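Local coordinates for protein anti-sigma-I factor RsgI3 (Clostridium thermocellum, PDB 6QE7) that probably holds the sigma factor SigI3 inactive until its extracellular pair of PA14 domains, which binds pectin, senses plant polysaccharide outside the cell, at residues A[194-199]-A[258-263]. Residues are numbered along the deposited sequence; the frame is centred on the assembly and turned at random.
Sequences FSVRWV and VEYCNY
Arg197 and Glu259 join neighbouring antiparallel strands in the second PA14 domain of the sensing region, a beta-sandwich in which strand 193-202 lies between 154-159 and 254-263. Backbone bonds pair Val196 with Tyr260 in both directions, Val196 N reaching Tyr260 O at 2.8 Å, and Trp198 with Val258 likewise.

On the face that carries Phe194, Val196 and Trp198, the side chains of Trp198, Val258 and Tyr260 reach the second sheet, where they meet Ile269 and Leu271 of strand 268-274. The six-membered part of the Trp198 indole runs alongside Tyr260, its rim atom CZ3 lying 3.8 Å from Tyr260 CB, while CE3 sits 3.7 Å from Val258 CG1. Val196 CG1 rests over one indole face, towards the rim, and NE1 is hydrogen-bonded to Asp173 OD2, which limits rotation of the ring. With CG anti to N (chi1 176°), Tyr260 turns its ring edge to Phe194 CZ, 4.2 Å from CE2. The Phe194 ring takes the tight first-torsion position between N and carbonyl carbon (chi1 79°), which tips it across the strand gap until CE1 is 3.6 Å from Asn262 CB. Asn262 ND2 is hydrogen-bonded to Gly192 O and Glu265 O, one just before strand 193-202 and one just after strand 254-263.

The other face, with Ser195, Arg197, Glu259 and Cys261, is more polar. There Ser195 OG is hydrogen-bonded to the backbone O of Asp161 and the backbone N of Leu164, and Arg197 NH1 turns to Glu157 and Tyr159 on the next strand, so the guanidinium is shared between two carboxylates. Its NH2 adds a weak bond to Glu259 OE2, while NE forms a salt bridge to the same oxygen at 2.8 Å, nearly in the guanidinium plane and on the anti lone pair of OE2, with the carboxylate turned 64° from the guanidinium.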
# COMPACT_ATOMS: atom_id res chain seq x y z
N PHE A 194 0.69 -26.80 -18.76
CA PHE A 194 0.57 -26.31 -17.37
C PHE A 194 0.21 -24.81 -17.47
O PHE A 194 0.20 -24.20 -18.57
CB PHE A 194 1.84 -26.63 -16.58
CG PHE A 194 2.99 -25.67 -16.84
CD1 PHE A 194 3.87 -25.89 -17.87
CD2 PHE A 194 3.10 -24.49 -16.11
CE1 PHE A 194 4.88 -24.99 -18.13
CE2 PHE A 194 4.11 -23.59 -16.36
CZ PHE A 194 5.02 -23.85 -17.36
N SER A 195 -0.12 -24.21 -16.34
CA SER A 195 -0.55 -22.79 -16.32
C SER A 195 -0.19 -22.22 -14.94
O SER A 195 0.04 -23.03 -13.97
CB SER A 195 -2.06 -22.74 -16.70
OG SER A 195 -2.82 -23.56 -15.81
N VAL A 196 -0.14 -20.90 -14.82
CA VAL A 196 0.28 -20.21 -13.56
C VAL A 196 -0.59 -18.96 -13.38
O VAL A 196 -0.91 -18.35 -14.39
CB VAL A 196 1.77 -19.79 -13.62
CG1 VAL A 196 2.32 -19.48 -12.25
CG2 VAL A 196 2.61 -20.86 -14.31
N ARG A 197 -0.94 -18.66 -12.14
CA ARG A 197 -1.57 -17.37 -11.74
C ARG A 197 -0.69 -16.72 -10.67
O ARG A 197 -0.39 -17.37 -9.70
CB ARG A 197 -2.99 -17.53 -11.18
CG ARG A 197 -3.52 -16.20 -10.66
CD ARG A 197 -4.95 -16.22 -10.17
NE ARG A 197 -5.86 -16.83 -11.13
CZ ARG A 197 -6.33 -18.06 -11.01
NH1 ARG A 197 -5.98 -18.81 -9.99
NH2 ARG A 197 -7.18 -18.51 -11.89
N TRP A 198 -0.20 -15.52 -10.95
CA TRP A 198 0.46 -14.58 -10.02
C TRP A 198 -0.56 -13.53 -9.63
O TRP A 198 -1.20 -12.95 -10.52
CB TRP A 198 1.66 -13.93 -10.70
CG TRP A 198 2.77 -14.87 -11.05
CD1 TRP A 198 3.81 -15.26 -10.24
CD2 TRP A 198 3.03 -15.46 -12.34
NE1 TRP A 198 4.65 -16.11 -10.92
CE2 TRP A 198 4.19 -16.25 -12.22
CE3 TRP A 198 2.36 -15.45 -13.57
CZ2 TRP A 198 4.70 -16.99 -13.28
CZ3 TRP A 198 2.85 -16.21 -14.61
CH2 TRP A 198 4.02 -16.93 -14.48
N VAL A 199 -0.74 -13.36 -8.33
CA VAL A 199 -1.56 -12.27 -7.75
C VAL A 199 -0.71 -11.49 -6.76
O VAL A 199 0.06 -12.14 -6.03
CB VAL A 199 -2.79 -12.87 -7.04
CG1 VAL A 199 -3.63 -11.74 -6.39
CG2 VAL A 199 -3.63 -13.62 -8.05
N VAL A 258 -1.54 -11.83 -13.12
CA VAL A 258 -0.93 -12.35 -14.36
C VAL A 258 -1.27 -13.84 -14.43
O VAL A 258 -1.08 -14.60 -13.42
CB VAL A 258 0.60 -12.09 -14.45
CG1 VAL A 258 1.22 -12.65 -15.74
CG2 VAL A 258 0.92 -10.62 -14.41
N GLU A 259 -1.76 -14.25 -15.60
CA GLU A 259 -2.07 -15.68 -15.94
C GLU A 259 -1.26 -16.08 -17.20
O GLU A 259 -1.15 -15.29 -18.18
CB GLU A 259 -3.59 -15.92 -16.06
CG GLU A 259 -4.38 -15.90 -14.76
CD GLU A 259 -5.92 -15.97 -14.83
OE1 GLU A 259 -6.48 -15.82 -15.93
OE2 GLU A 259 -6.54 -16.08 -13.77
N TYR A 260 -0.70 -17.28 -17.15
CA TYR A 260 0.15 -17.87 -18.20
C TYR A 260 -0.33 -19.31 -18.45
O TYR A 260 -0.53 -20.08 -17.51
CB TYR A 260 1.63 -17.94 -17.77
CG TYR A 260 2.53 -18.61 -18.77
CD1 TYR A 260 2.66 -18.07 -20.03
CD2 TYR A 260 3.19 -19.80 -18.52
CE1 TYR A 260 3.45 -18.65 -20.99
CE2 TYR A 260 3.94 -20.44 -19.51
CZ TYR A 260 4.09 -19.86 -20.75
OH TYR A 260 4.83 -20.39 -21.78
N CYS A 261 -0.43 -19.69 -19.70
CA CYS A 261 -0.63 -21.10 -20.05
C CYS A 261 0.40 -21.49 -21.12
O CYS A 261 0.73 -20.75 -22.01
CB CYS A 261 -2.09 -21.37 -20.38
SG CYS A 261 -2.67 -20.60 -21.91
N ASN A 262 0.99 -22.61 -20.89
CA ASN A 262 1.84 -23.35 -21.83
C ASN A 262 1.00 -24.36 -22.61
O ASN A 262 0.18 -25.08 -22.00
CB ASN A 262 2.86 -24.11 -21.00
CG ASN A 262 4.06 -24.31 -21.87
OD1 ASN A 262 4.56 -23.30 -22.36
ND2 ASN A 262 4.41 -25.57 -22.11
N TYR A 263 1.23 -24.49 -23.91
CA TYR A 263 0.45 -25.44 -24.74
C TYR A 263 1.37 -26.60 -25.25
O TYR A 263 1.01 -27.51 -26.13
CB TYR A 263 -0.25 -24.64 -25.84
CG TYR A 263 -1.32 -23.65 -25.44
CD1 TYR A 263 -2.55 -24.10 -24.98
CD2 TYR A 263 -1.15 -22.26 -25.58
CE1 TYR A 263 -3.58 -23.21 -24.67
CE2 TYR A 263 -2.18 -21.36 -25.32
CZ TYR A 263 -3.40 -21.84 -24.87
OH TYR A 263 -4.46 -21.05 -24.55